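Local atomic coordinates of selenium-binding protein (Sulfolobus tokodaii, PDB entry 2ECE), a protein that is of unknown function but may bind selenium, being a beta-propeller member of the selenium-binding protein family. Residues Y151-G156 and Y191-N196; S205-P210 and M252-R257; G227-F232 and I241-L246; F268-V273 and P321-I326. One frame throughout, in Å; residues are numbered along the deposited sequence.

Contact 1 of 4, residues Y151-G156 and Y191-N196; sequences YISALG and YDFWWN
Tyr151 meets Phe193 and Trp195 with successive parts of its side chain. CB comes first, 3.3 Å from CZ of Phe193, a snug contact at the far end of that ring. CG, anti to the carbonyl carbon (chi1 -64°), carries the phenol onward to the indole. There Tyr151 CG and CD1 each approach CZ3 of Trp195 to 3.6 Å, and CZ3 stands over the centre of the phenol ring. The six-membered ring of Trp195 thus points its edge into the Tyr151 face, a T-shaped stack with planes at 82°. Beyond it, the Tyr151 hydroxyl is hydrogen-bonded to Asp148. With an alanine in place of Tyr151, the Trp195 edge would probably lose the ring face it is set against, and Asp148 its phenol partner. Strand 150-154 is the second strand of one blade of a seven-bladed beta-propeller, and 193-196 opens the next blade, so this buried interface joins neighbouring blades through side chains, the two strand axes coming no nearer than 8.6 Å. Farther along, Ser153 CB lies 3.7 Å from CD1 of Phe193, while its OG donates a 2.8 Å hydrogen bond to Tyr191 O, arriving 30° out of the carbonyl plane. The same hydroxyl is also hydrogen-bonded to Thr142 N. Leu155 turns CD1 back to within 4.1 Å of Tyr191 CA.

Contact 2 of 4, residues S205-P210 and M252-R257; sequences SEWAVP and MALELR
Ser205 reaches Leu254 because its OG stands between its own backbone N and carbonyl carbon (chi1 57°), whereas Trp207, with CG anti to its N (chi1 -171°), swings its indole beside Met252 and Leu254. The contact lies between two propeller blades: residues 205-207, just past strand 201-204 of one blade, run along the innermost strand, 250-258, of the next. A lone antiparallel bridge, a hydrogen-bonded pair, joins them, with Glu206 N 3.0 Å from Ala253 O and Ala253 N 2.9 Å from Glu206 O. Ser205 OG extends this pairing by a side-chain bond of 2.6 Å to Leu254 O, in the carbonyl plane on a lone pair, and it also takes the backbone N-H of Asp192. Leu256 CD1 packs 3.6 Å from Ser205 N. The Glu206 carboxylate leaves the interface for strand 229-234. Farther down the strand, Arg257 grips one oxygen of Glu255, OE1, with both NH1 and NH2, and its NH2 has a second carboxylate in Asp325. Leu254 CD2 lies 3.7 Å from Trp207 CD1. At the rim of the same indole, Met252 makes a Met-aromatic contact, its SD near the ring plane and 3.6 Å from Trp207 NE1, which donates a weak hydrogen bond to it.

Contact 3 of 4, residues G227-F232 and I241-L246; sequences GNRIHF and IHSLTL
Backbone bonds pair Ile230 with Leu244 in both directions, each 3.0 Å between N and O, and Phe232 N with His242 O at 2.7 Å. Leu246 N adds an almost straight bond (176°) to Asn228 O. At the other end Ile241 N and His242 N both donate to Phe232 O, so two residues face one: a classic beta bulge. The two strands, 229-234 and 239-245, form the beta hairpin that makes the outer half of a propeller blade, and their alternating side chains split between its faces. Apolar contacts gather on the face of Ile230, Phe232 and Leu244. Ile230 and Leu244 lie side by side, with CG2 of the isoleucine 3.9 Å from CB of the leucine. Phe232, its CG anti to the carbonyl carbon (chi1 -60°), brings CE2 to 3.6 Å from Leu244 CD1, and its ring also stacks on Trp292 of the next blade. A serine in place of Phe232 would probably leave Leu244 CD1 without its aromatic neighbour and open a gap against Trp292. Polar contacts take the face of Arg229, His231 and Ser243. Arg229 NH2 makes a weak 3.3 Å hydrogen bond to Ser243 OG, its stronger partner being Asp186. The imidazole edge of His231 meets the Arg229 guanidinium face, CE1 standing 3.5 Å above its centre, while NE2 is held by Glu206.

Contact 4 of 4, residues F268-V273 and P321-I326; sequences FINMVV and PLVTDI
Asn270 and Val272, on the second strand of one propeller blade (266-274), face residues 322-326, the segment that leads into strand 326-328, the innermost of the next blade. The two pieces run roughly antiparallel, yet no direct backbone hydrogen bond joins them, and side chains and one water make the connection between blades. Asn270 carries the polar part. With CG between its backbone N and carbonyl carbon (chi1 59°), its amide projects across the interface, and ND2 donates a 2.9 Å hydrogen bond to Val323 O. The bond is fairly straight at the hydrogen (157°) and the oxygen lies in the amide plane, but the nitrogen stands 41° above the carbonyl plane, off the lone pairs. Apolar groups pack on the stem of the side chain: Asn270 CB is 4.1 Å from both Val323 CG1 and Ile326 CG2. Ile326 sends its CD1 on, along the strand backbone, to 3.8 Å from Ile269 N and close to CB of Phe268, whose ring leads away. Toward the 273 end of the strand, Val272 uses both methyls. CG2 rests 3.4 Å from Val323 O, and CG1 meets Leu322 CD2 at 3.9 Å. Asp325 points away from the strand, and its OD2 is hydrogen-bonded to Leu386 N. Val272 O and Val323 N are each hydrogen-bonded to the hydroxyl of Ser280, which binds the two backbones together indirectly. The water completes the join by donating to Val272 O at 2.7 Å and accepting from Leu322 N at 3.0 Å.

How the contacts relate
From the N terminus, contact 1 closes first, over 34 residues, tying the blade of strand 150-154 to the blade begun by 193-196. Contact 2 opens afterwards and links the blade of 193-196 to that of 250-258. Within its 41-residue span lies the hairpin of contact 3, the outer half of the 193-245 blade; contact 4 follows and joins the 250-258 blade to the one begun by 326-328. None cross. Asp192 of contact 1 takes Leu256 N of contact 2 through its carboxylate. Contacts 2 and 3 touch through Glu206, neighbouring strands unite contacts 2 and 4, and Leu246 of contact 3 packs on Ile269 of contact 4.

Contact 1 of 4, residues Y151-G156 and Y191-N196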
loop_
_atom_site.group_PDB
_atom_site.type_symbol
_atom_site.label_atom_id
_atom_site.label_comp_id
_atom_site.label_asym_id
_atom_site.label_seq_id
_atom_site.Cartn_x
_atom_site.Cartn_y
_atom_site.Cartn_z
ATOM N N TYR A 151 -3.509 10.897 -9.134
ATOM C CA TYR A 151 -2.262 11.263 -8.474
ATOM C C TYR A 151 -1.374 10.048 -8.240
ATOM O O TYR A 151 -1.851 8.999 -7.808
ATOM C CB TYR A 151 -2.554 11.928 -7.121
ATOM C CG TYR A 151 -3.299 13.242 -7.191
ATOM C CD1 TYR A 151 -4.585 13.321 -7.736
ATOM C CD2 TYR A 151 -2.729 14.409 -6.676
ATOM C CE1 TYR A 151 -5.282 14.532 -7.762
ATOM C CE2 TYR A 151 -3.412 15.619 -6.696
ATOM C CZ TYR A 151 -4.688 15.676 -7.237
ATOM O OH TYR A 151 -5.367 16.876 -7.248
ATOM N N ILE A 152 -0.078 10.206 -8.498
ATOM C CA ILE A 152 0.876 9.118 -8.331
ATOM C C ILE A 152 2.141 9.623 -7.661
ATOM O O ILE A 152 2.732 10.597 -8.110
ATOM C CB ILE A 152 1.269 8.502 -9.697
ATOM C CG1 ILE A 152 0.005 8.100 -10.470
ATOM C CG2 ILE A 152 2.173 7.296 -9.482
ATOM C CD1 ILE A 152 0.271 7.598 -11.871
ATOM N N SER A 153 2.564 8.961 -6.589
ATOM C CA SER A 153 3.776 9.381 -5.903
ATOM C C SER A 153 5.003 8.758 -6.569
ATOM O O SER A 153 4.904 7.731 -7.242
ATOM C CB SER A 153 3.719 8.981 -4.427
ATOM O OG SER A 153 3.710 7.573 -4.284
ATOM N N ALA A 154 6.157 9.395 -6.387
ATOM C CA ALA A 154 7.406 8.911 -6.968
ATOM C C ALA A 154 8.537 9.074 -5.954
ATOM O O ALA A 154 8.612 10.079 -5.250
ATOM C CB ALA A 154 7.719 9.682 -8.261
ATOM N N LEU A 155 9.417 8.079 -5.884
ATOM C CA LEU A 155 10.526 8.081 -4.937
ATOM C C LEU A 155 11.633 9.115 -5.166
ATOM O O LEU A 155 12.279 9.549 -4.212
ATOM C CB LEU A 155 11.152 6.687 -4.881
ATOM C CG LEU A 155 10.710 5.667 -3.820
ATOM C CD1 LEU A 155 9.262 5.860 -3.425
ATOM C CD2 LEU A 155 10.978 4.274 -4.345
ATOM N N GLY A 156 11.867 9.517 -6.410
ATOM C CA GLY A 156 12.922 10.491 -6.639
ATOM C C GLY A 156 12.829 11.258 -7.943
ATOM O O GLY A 156 11.815 11.185 -8.636
ATOM N N TYR A 191 7.135 8.738 -0.437
ATOM C CA TYR A 191 6.791 7.311 -0.451
ATOM C C TYR A 191 5.298 7.130 -0.726
ATOM O O TYR A 191 4.894 6.826 -1.848
ATOM C CB TYR A 191 7.101 6.664 0.890
ATOM C CG TYR A 191 6.795 5.179 0.920
ATOM C CD1 TYR A 191 5.648 4.668 1.539
ATOM C CD2 TYR A 191 7.633 4.286 0.256
ATOM C CE1 TYR A 191 5.349 3.291 1.481
ATOM C CE2 TYR A 191 7.348 2.928 0.190
ATOM C CZ TYR A 191 6.210 2.437 0.800
ATOM O OH TYR A 191 5.948 1.092 0.725
ATOM N N ASP A 192 4.485 7.528 0.243
ATOM C CA ASP A 192 3.037 7.362 0.112
ATOM C C ASP A 192 2.369 8.708 0.334
ATOM O O ASP A 192 3.025 9.687 0.685
ATOM C CB ASP A 192 2.505 6.323 1.127
ATOM C CG ASP A 192 1.031 5.998 0.911
ATOM O OD1 ASP A 192 0.615 5.861 -0.262
ATOM O OD2 ASP A 192 0.293 5.863 1.912
ATOM N N PHE A 193 1.067 8.761 0.105
ATOM C CA PHE A 193 0.313 9.988 0.300
ATOM C C PHE A 193 -1.162 9.666 0.249
ATOM O O PHE A 193 -1.563 8.639 -0.283
ATOM C CB PHE A 193 0.605 11.010 -0.812
ATOM C CG PHE A 193 -0.096 10.707 -2.128
ATOM C CD1 PHE A 193 0.426 9.769 -3.020
ATOM C CD2 PHE A 193 -1.290 11.347 -2.461
ATOM C CE1 PHE A 193 -0.232 9.473 -4.226
ATOM C CE2 PHE A 193 -1.955 11.059 -3.665
ATOM C CZ PHE A 193 -1.424 10.120 -4.548
ATOM N N TRP A 194 -1.960 10.543 0.836
ATOM C CA TRP A 194 -3.402 10.425 0.762
ATOM C C TRP A 194 -3.994 11.764 1.167
ATOM O O TRP A 194 -3.276 12.762 1.232
ATOM C CB TRP A 194 -3.978 9.273 1.602
ATOM C CG TRP A 194 -5.201 8.721 0.896
ATOM C CD1 TRP A 194 -5.899 9.344 -0.104
ATOM C CD2 TRP A 194 -5.854 7.455 1.107
ATOM N NE1 TRP A 194 -6.937 8.551 -0.530
ATOM C CE2 TRP A 194 -6.936 7.388 0.192
ATOM C CE3 TRP A 194 -5.634 6.372 1.971
ATOM C CZ2 TRP A 194 -7.797 6.286 0.119
ATOM C CZ3 TRP A 194 -6.498 5.267 1.898
ATOM C CH2 TRP A 194 -7.563 5.238 0.977
ATOM N N TRP A 195 -5.286 11.807 1.450
ATOM C CA TRP A 195 -5.887 13.088 1.752
ATOM C C TRP A 195 -7.217 13.003 2.487
ATOM O O TRP A 195 -7.765 11.922 2.711
ATOM C CB TRP A 195 -6.098 13.832 0.420
ATOM C CG TRP A 195 -6.751 12.949 -0.672
ATOM C CD1 TRP A 195 -7.831 12.127 -0.517
ATOM C CD2 TRP A 195 -6.354 12.819 -2.059
ATOM N NE1 TRP A 195 -8.133 11.494 -1.702
ATOM C CE2 TRP A 195 -7.245 11.898 -2.664
ATOM C CE3 TRP A 195 -5.339 13.387 -2.843
ATOM C CZ2 TRP A 195 -7.150 11.532 -4.019
ATOM C CZ3 TRP A 195 -5.244 13.019 -4.201
ATOM C CH2 TRP A 195 -6.149 12.099 -4.768
ATOM N N ASN A 196 -7.706 14.173 2.871
ATOM C CA ASN A 196 -9.014 14.337 3.477
ATOM C C ASN A 196 -9.514 15.395 2.504
ATOM O O ASN A 196 -9.144 16.567 2.603
ATOM C CB ASN A 196 -8.941 14.922 4.885
ATOM C CG ASN A 196 -10.322 15.133 5.482
ATOM O OD1 ASN A 196 -11.164 15.804 4.886
ATOM N ND2 ASN A 196 -10.564 14.556 6.656
#

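Contact 2 of 4, residues S205-P210 and M252-R257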
loop_
_atom_site.group_PDB
_atom_site.type_symbol
_atom_site.label_atom_id
_atom_site.label_comp_id
_atom_site.label_asym_id
_atom_site.label_seq_id
_atom_site.Cartn_x
_atom_site.Cartn_y
_atom_site.Cartn_z
ATOM N N SER A 205 4.435 10.937 3.007
ATOM C CA SER A 205 5.431 10.321 3.891
ATOM C C SER A 205 6.859 10.281 3.336
ATOM O O SER A 205 7.178 10.978 2.374
ATOM C CB SER A 205 4.974 8.905 4.265
ATOM O OG SER A 205 4.756 8.119 3.109
ATOM N N GLU A 206 7.718 9.463 3.944
ATOM C CA GLU A 206 9.116 9.395 3.510
ATOM C C GLU A 206 9.786 8.033 3.697
ATOM O O GLU A 206 9.780 7.466 4.793
ATOM C CB GLU A 206 9.974 10.412 4.275
ATOM C CG GLU A 206 9.477 11.853 4.347
ATOM C CD GLU A 206 10.428 12.727 5.167
ATOM O OE1 GLU A 206 11.095 12.174 6.065
ATOM O OE2 GLU A 206 10.507 13.953 4.931
ATOM N N TRP A 207 10.378 7.523 2.622
ATOM C CA TRP A 207 11.108 6.266 2.687
ATOM C C TRP A 207 12.565 6.657 2.439
ATOM O O TRP A 207 13.277 6.994 3.379
ATOM C CB TRP A 207 10.609 5.288 1.623
ATOM C CG TRP A 207 11.164 3.891 1.762
ATOM C CD1 TRP A 207 11.618 3.293 2.908
ATOM C CD2 TRP A 207 11.228 2.888 0.737
ATOM N NE1 TRP A 207 11.950 1.980 2.660
ATOM C CE2 TRP A 207 11.720 1.704 1.338
ATOM C CE3 TRP A 207 10.910 2.871 -0.627
ATOM C CZ2 TRP A 207 11.904 0.519 0.619
ATOM C CZ3 TRP A 207 11.093 1.690 -1.343
ATOM C CH2 TRP A 207 11.584 0.530 -0.717
ATOM N N ALA A 208 12.985 6.644 1.176
ATOM C CA ALA A 208 14.346 7.018 0.790
ATOM C C ALA A 208 14.332 7.160 -0.727
ATOM O O ALA A 208 13.384 6.713 -1.364
ATOM C CB ALA A 208 15.337 5.937 1.213
ATOM N N VAL A 209 15.358 7.781 -1.307
ATOM C CA VAL A 209 15.395 7.948 -2.758
ATOM C C VAL A 209 15.782 6.642 -3.444
ATOM O O VAL A 209 16.316 5.733 -2.808
ATOM C CB VAL A 209 16.393 9.052 -3.192
ATOM C CG1 VAL A 209 16.040 10.368 -2.513
ATOM C CG2 VAL A 209 17.818 8.629 -2.876
ATOM N N PRO A 210 15.500 6.526 -4.751
ATOM C CA PRO A 210 15.818 5.325 -5.529
ATOM C C PRO A 210 17.253 4.842 -5.364
ATOM O O PRO A 210 17.495 3.663 -5.105
ATOM C CB PRO A 210 15.522 5.763 -6.960
ATOM C CG PRO A 210 14.333 6.652 -6.764
ATOM C CD PRO A 210 14.767 7.498 -5.580
ATOM N N MET A 252 11.803 5.224 8.180
ATOM C CA MET A 252 10.857 4.709 7.213
ATOM C C MET A 252 9.417 5.019 7.645
ATOM O O MET A 252 8.736 4.184 8.247
ATOM C CB MET A 252 11.044 3.200 7.044
ATOM C CG MET A 252 12.432 2.792 6.534
ATOM S SD MET A 252 12.573 1.048 6.096
ATOM C CE MET A 252 14.337 0.726 6.411
ATOM N N ALA A 253 8.927 6.175 7.200
ATOM C CA ALA A 253 7.567 6.613 7.483
ATOM C C ALA A 253 6.842 6.172 6.205
ATOM O O ALA A 253 6.876 6.909 5.209
ATOM C CB ALA A 253 7.531 8.141 7.643
ATOM N N LEU A 254 6.170 5.020 6.223
ATOM C CA LEU A 254 5.538 4.502 5.041
ATOM C C LEU A 254 4.052 4.923 4.834
ATOM O O LEU A 254 3.773 5.988 4.266
ATOM C CB LEU A 254 5.732 2.910 5.030
ATOM C CG LEU A 254 7.252 2.578 5.002
ATOM C CD1 LEU A 254 7.359 1.135 4.593
ATOM C CD2 LEU A 254 8.069 3.447 4.022
ATOM N N GLU A 255 3.191 3.885 4.949
ATOM C CA GLU A 255 1.761 3.951 4.662
ATOM C C GLU A 255 0.881 4.878 5.439
ATOM O O GLU A 255 0.790 4.796 6.680
ATOM C CB GLU A 255 1.149 2.523 4.705
ATOM C CG GLU A 255 1.787 1.471 3.790
ATOM C CD GLU A 255 1.617 1.751 2.300
ATOM O OE1 GLU A 255 0.584 2.327 1.912
ATOM O OE2 GLU A 255 2.511 1.374 1.510
ATOM N N LEU A 256 0.186 5.737 4.696
ATOM C CA LEU A 256 -0.670 6.771 5.293
ATOM C C LEU A 256 -2.124 6.397 5.202
ATOM O O LEU A 256 -2.627 6.152 4.103
ATOM C CB LEU A 256 -0.457 8.130 4.594
ATOM C CG LEU A 256 0.786 8.914 5.011
ATOM C CD1 LEU A 256 1.132 9.960 3.969
ATOM C CD2 LEU A 256 0.529 9.551 6.368
ATOM N N ARG A 257 -2.816 6.354 6.335
ATOM C CA ARG A 257 -4.214 5.959 6.308
ATOM C C ARG A 257 -5.145 6.880 7.087
ATOM O O ARG A 257 -5.309 6.740 8.297
ATOM C CB ARG A 257 -4.366 4.528 6.839
ATOM C CG ARG A 257 -3.618 3.461 6.035
ATOM C CD ARG A 257 -4.244 3.209 4.652
ATOM N NE ARG A 257 -3.591 2.088 3.967
ATOM C CZ ARG A 257 -2.451 2.174 3.288
ATOM N NH1 ARG A 257 -1.821 3.335 3.173
ATOM N NH2 ARG A 257 -1.922 1.086 2.746
#

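Contact 3 of 4, residues G227-F232 and I241-L246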
loop_
_atom_site.group_PDB
_atom_site.type_symbol
_atom_site.label_atom_id
_atom_site.label_comp_id
_atom_site.label_asym_id
_atom_site.label_seq_id
_atom_site.Cartn_x
_atom_site.Cartn_y
_atom_site.Cartn_z
ATOM N N GLY A 227 13.869 8.574 5.847
ATOM C CA GLY A 227 13.113 9.609 6.527
ATOM C C GLY A 227 12.224 9.176 7.674
ATOM O O GLY A 227 12.028 7.984 7.910
ATOM N N ASN A 228 11.686 10.158 8.390
ATOM C CA ASN A 228 10.800 9.885 9.511
ATOM C C ASN A 228 9.805 11.015 9.741
ATOM O O ASN A 228 9.333 11.214 10.861
ATOM C CB ASN A 228 11.613 9.637 10.789
ATOM C CG ASN A 228 12.462 10.829 11.192
ATOM O OD1 ASN A 228 13.089 10.817 12.254
ATOM N ND2 ASN A 228 12.492 11.857 10.350
ATOM N N ARG A 229 9.469 11.739 8.672
ATOM C CA ARG A 229 8.537 12.855 8.767
ATOM C C ARG A 229 7.257 12.647 7.963
ATOM O O ARG A 229 7.252 11.939 6.955
ATOM C CB ARG A 229 9.198 14.136 8.248
ATOM C CG ARG A 229 10.601 14.389 8.755
ATOM C CD ARG A 229 11.350 15.307 7.789
ATOM N NE ARG A 229 10.917 16.696 7.858
ATOM C CZ ARG A 229 11.190 17.608 6.930
ATOM N NH1 ARG A 229 11.890 17.275 5.852
ATOM N NH2 ARG A 229 10.775 18.856 7.083
ATOM N N ILE A 230 6.178 13.274 8.427
ATOM C CA ILE A 230 4.901 13.259 7.725
ATOM C C ILE A 230 4.713 14.730 7.352
ATOM O O ILE A 230 4.954 15.625 8.168
ATOM C CB ILE A 230 3.717 12.779 8.609
ATOM C CG1 ILE A 230 2.390 13.062 7.892
ATOM C CG2 ILE A 230 3.742 13.468 9.958
ATOM C CD1 ILE A 230 1.167 12.418 8.557
ATOM N N HIS A 231 4.315 14.981 6.113
ATOM C CA HIS A 231 4.129 16.345 5.641
ATOM C C HIS A 231 2.654 16.647 5.436
ATOM O O HIS A 231 1.920 15.831 4.870
ATOM C CB HIS A 231 4.877 16.537 4.319
ATOM C CG HIS A 231 6.349 16.285 4.416
ATOM N ND1 HIS A 231 7.258 17.280 4.708
ATOM C CD2 HIS A 231 7.071 15.148 4.263
ATOM C CE1 HIS A 231 8.477 16.766 4.725
ATOM N NE2 HIS A 231 8.391 15.476 4.459
ATOM N N PHE A 232 2.226 17.816 5.903
ATOM C CA PHE A 232 0.840 18.247 5.759
ATOM C C PHE A 232 0.794 19.345 4.710
ATOM O O PHE A 232 1.534 20.329 4.800
ATOM C CB PHE A 232 0.313 18.761 7.098
ATOM C CG PHE A 232 0.343 17.726 8.178
ATOM C CD1 PHE A 232 -0.615 16.720 8.213
ATOM C CD2 PHE A 232 1.383 17.700 9.104
ATOM C CE1 PHE A 232 -0.536 15.693 9.149
ATOM C CE2 PHE A 232 1.472 16.677 10.047
ATOM C CZ PHE A 232 0.510 15.671 10.067
ATOM N N ILE A 241 2.412 22.888 4.225
ATOM C CA ILE A 241 2.197 23.829 5.321
ATOM C C ILE A 241 2.843 23.465 6.651
ATOM O O ILE A 241 3.125 24.347 7.459
ATOM C CB ILE A 241 0.696 24.068 5.574
ATOM C CG1 ILE A 241 -0.001 22.737 5.848
ATOM C CG2 ILE A 241 0.071 24.779 4.374
ATOM C CD1 ILE A 241 -1.313 22.877 6.602
ATOM N N HIS A 242 3.078 22.181 6.887
ATOM C CA HIS A 242 3.688 21.754 8.141
ATOM C C HIS A 242 4.214 20.330 8.012
ATOM O O HIS A 242 3.866 19.613 7.074
ATOM C CB HIS A 242 2.649 21.845 9.275
ATOM C CG HIS A 242 3.210 21.614 10.645
ATOM N ND1 HIS A 242 4.280 22.327 11.145
ATOM C CD2 HIS A 242 2.828 20.770 11.634
ATOM C CE1 HIS A 242 4.533 21.931 12.381
ATOM N NE2 HIS A 242 3.667 20.987 12.701
ATOM N N SER A 243 5.071 19.936 8.947
ATOM C CA SER A 243 5.629 18.594 8.961
ATOM C C SER A 243 5.902 18.223 10.413
ATOM O O SER A 243 6.162 19.094 11.245
ATOM C CB SER A 243 6.932 18.535 8.157
ATOM O OG SER A 243 8.029 18.994 8.928
ATOM N N LEU A 244 5.827 16.935 10.714
ATOM C CA LEU A 244 6.079 16.447 12.061
ATOM C C LEU A 244 7.027 15.267 11.964
ATOM O O LEU A 244 6.975 14.492 11.005
ATOM C CB LEU A 244 4.768 16.004 12.725
ATOM C CG LEU A 244 3.753 17.081 13.104
ATOM C CD1 LEU A 244 2.439 16.418 13.521
ATOM C CD2 LEU A 244 4.314 17.934 14.240
ATOM N N THR A 245 7.914 15.146 12.941
ATOM C CA THR A 245 8.862 14.044 12.968
ATOM C C THR A 245 8.277 12.965 13.872
ATOM O O THR A 245 7.874 13.249 14.997
ATOM C CB THR A 245 10.219 14.531 13.492
ATOM O OG1 THR A 245 10.779 15.442 12.540
ATOM C CG2 THR A 245 11.175 13.373 13.692
ATOM N N LEU A 246 8.219 11.736 13.373
ATOM C CA LEU A 246 7.647 10.624 14.127
ATOM C C LEU A 246 8.697 9.842 14.917
ATOM O O LEU A 246 8.912 8.653 14.680
ATOM C CB LEU A 246 6.905 9.694 13.166
ATOM C CG LEU A 246 5.938 10.475 12.265
ATOM C CD1 LEU A 246 5.300 9.560 11.241
ATOM C CD2 LEU A 246 4.877 11.149 13.129
#

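Contact 4 of 4, residues F268-V273 and P321-I326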
loop_
_atom_site.group_PDB
_atom_site.type_symbol
_atom_site.label_atom_id
_atom_site.label_comp_id
_atom_site.label_asym_id
_atom_site.label_seq_id
_atom_site.Cartn_x
_atom_site.Cartn_y
_atom_site.Cartn_z
ATOM N N PHE A 268 -3.585 7.189 10.536
ATOM C CA PHE A 268 -2.395 6.512 11.043
ATOM C C PHE A 268 -1.268 6.406 10.023
ATOM O O PHE A 268 -1.451 6.674 8.828
ATOM C CB PHE A 268 -2.740 5.091 11.504
ATOM C CG PHE A 268 -3.786 5.035 12.584
ATOM C CD1 PHE A 268 -5.142 5.070 12.266
ATOM C CD2 PHE A 268 -3.410 4.943 13.927
ATOM C CE1 PHE A 268 -6.115 5.014 13.272
ATOM C CE2 PHE A 268 -4.372 4.886 14.943
ATOM C CZ PHE A 268 -5.728 4.922 14.613
ATOM N N ILE A 269 -0.097 6.023 10.528
ATOM C CA ILE A 269 1.086 5.798 9.706
ATOM C C ILE A 269 2.026 4.889 10.485
ATOM O O ILE A 269 2.116 4.971 11.717
ATOM C CB ILE A 269 1.839 7.102 9.341
ATOM C CG1 ILE A 269 2.987 6.767 8.379
ATOM C CG2 ILE A 269 2.399 7.766 10.586
ATOM C CD1 ILE A 269 3.713 7.984 7.813
ATOM N N ASN A 270 2.707 4.009 9.764
ATOM C CA ASN A 270 3.642 3.090 10.384
ATOM C C ASN A 270 5.093 3.531 10.201
ATOM O O ASN A 270 5.486 4.004 9.126
ATOM C CB ASN A 270 3.456 1.681 9.804
ATOM C CG ASN A 270 3.659 1.627 8.285
ATOM O OD1 ASN A 270 3.050 2.391 7.533
ATOM N ND2 ASN A 270 4.504 0.710 7.834
ATOM N N MET A 271 5.864 3.414 11.277
ATOM C CA MET A 271 7.289 3.711 11.262
ATOM C C MET A 271 7.854 2.306 11.347
ATOM O O MET A 271 7.658 1.619 12.348
ATOM C CB MET A 271 7.707 4.524 12.489
ATOM C CG MET A 271 7.343 5.995 12.423
ATOM S SD MET A 271 7.783 6.789 10.841
ATOM C CE MET A 271 9.556 6.610 10.822
ATOM N N VAL A 272 8.538 1.875 10.293
ATOM C CA VAL A 272 9.068 0.515 10.231
ATOM C C VAL A 272 10.101 0.077 11.268
ATOM O O VAL A 272 9.965 -0.995 11.859
ATOM C CB VAL A 272 9.650 0.211 8.827
ATOM C CG1 VAL A 272 10.160 -1.227 8.773
ATOM C CG2 VAL A 272 8.576 0.427 7.762
ATOM N N VAL A 273 11.126 0.884 11.501
ATOM C CA VAL A 273 12.155 0.461 12.436
ATOM C C VAL A 273 12.791 1.568 13.270
ATOM O O VAL A 273 13.051 2.671 12.785
ATOM C CB VAL A 273 13.260 -0.308 11.676
ATOM C CG1 VAL A 273 13.804 0.553 10.555
ATOM C CG2 VAL A 273 14.374 -0.723 12.627
ATOM N N PRO A 321 9.880 -6.577 14.112
ATOM C CA PRO A 321 8.546 -6.892 13.610
ATOM C C PRO A 321 8.414 -6.459 12.153
ATOM O O PRO A 321 7.755 -7.129 11.362
ATOM C CB PRO A 321 7.631 -6.103 14.546
ATOM C CG PRO A 321 8.488 -4.933 14.942
ATOM C CD PRO A 321 9.810 -5.604 15.213
ATOM N N LEU A 322 9.076 -5.355 11.809
ATOM C CA LEU A 322 9.037 -4.794 10.458
ATOM C C LEU A 322 7.605 -4.619 9.974
ATOM O O LEU A 322 7.162 -5.298 9.043
ATOM C CB LEU A 322 9.800 -5.680 9.468
ATOM C CG LEU A 322 11.304 -5.863 9.692
ATOM C CD1 LEU A 322 11.863 -6.811 8.633
ATOM C CD2 LEU A 322 12.002 -4.511 9.633
ATOM N N VAL A 323 6.879 -3.720 10.626
ATOM C CA VAL A 323 5.502 -3.435 10.235
ATOM C C VAL A 323 5.610 -2.579 8.981
ATOM O O VAL A 323 5.984 -1.408 9.058
ATOM C CB VAL A 323 4.760 -2.662 11.344
ATOM C CG1 VAL A 323 3.373 -2.245 10.859
ATOM C CG2 VAL A 323 4.633 -3.551 12.592
ATOM N N THR A 324 5.291 -3.174 7.832
ATOM C CA THR A 324 5.391 -2.484 6.548
ATOM C C THR A 324 4.085 -1.958 5.940
ATOM O O THR A 324 4.118 -1.070 5.086
ATOM C CB THR A 324 6.066 -3.390 5.507
ATOM O OG1 THR A 324 5.372 -4.641 5.449
ATOM C CG2 THR A 324 7.526 -3.635 5.873
ATOM N N ASP A 325 2.946 -2.506 6.353
ATOM C CA ASP A 325 1.666 -2.039 5.832
ATOM C C ASP A 325 0.589 -1.958 6.914
ATOM O O ASP A 325 0.634 -2.685 7.913
ATOM C CB ASP A 325 1.172 -2.951 4.697
ATOM C CG ASP A 325 -0.017 -2.353 3.943
ATOM O OD1 ASP A 325 0.049 -1.157 3.610
ATOM O OD2 ASP A 325 -1.006 -3.068 3.670
ATOM N N ILE A 326 -0.364 -1.051 6.710
ATOM C CA ILE A 326 -1.493 -0.874 7.621
ATOM C C ILE A 326 -2.723 -0.589 6.766
ATOM O O ILE A 326 -2.604 -0.096 5.636
ATOM C CB ILE A 326 -1.296 0.311 8.607
ATOM C CG1 ILE A 326 -0.967 1.593 7.839
ATOM C CG2 ILE A 326 -0.219 -0.026 9.618
ATOM C CD1 ILE A 326 -1.097 2.863 8.670
HETATM O O HOH W 1 10.897 -3.312 12.980
#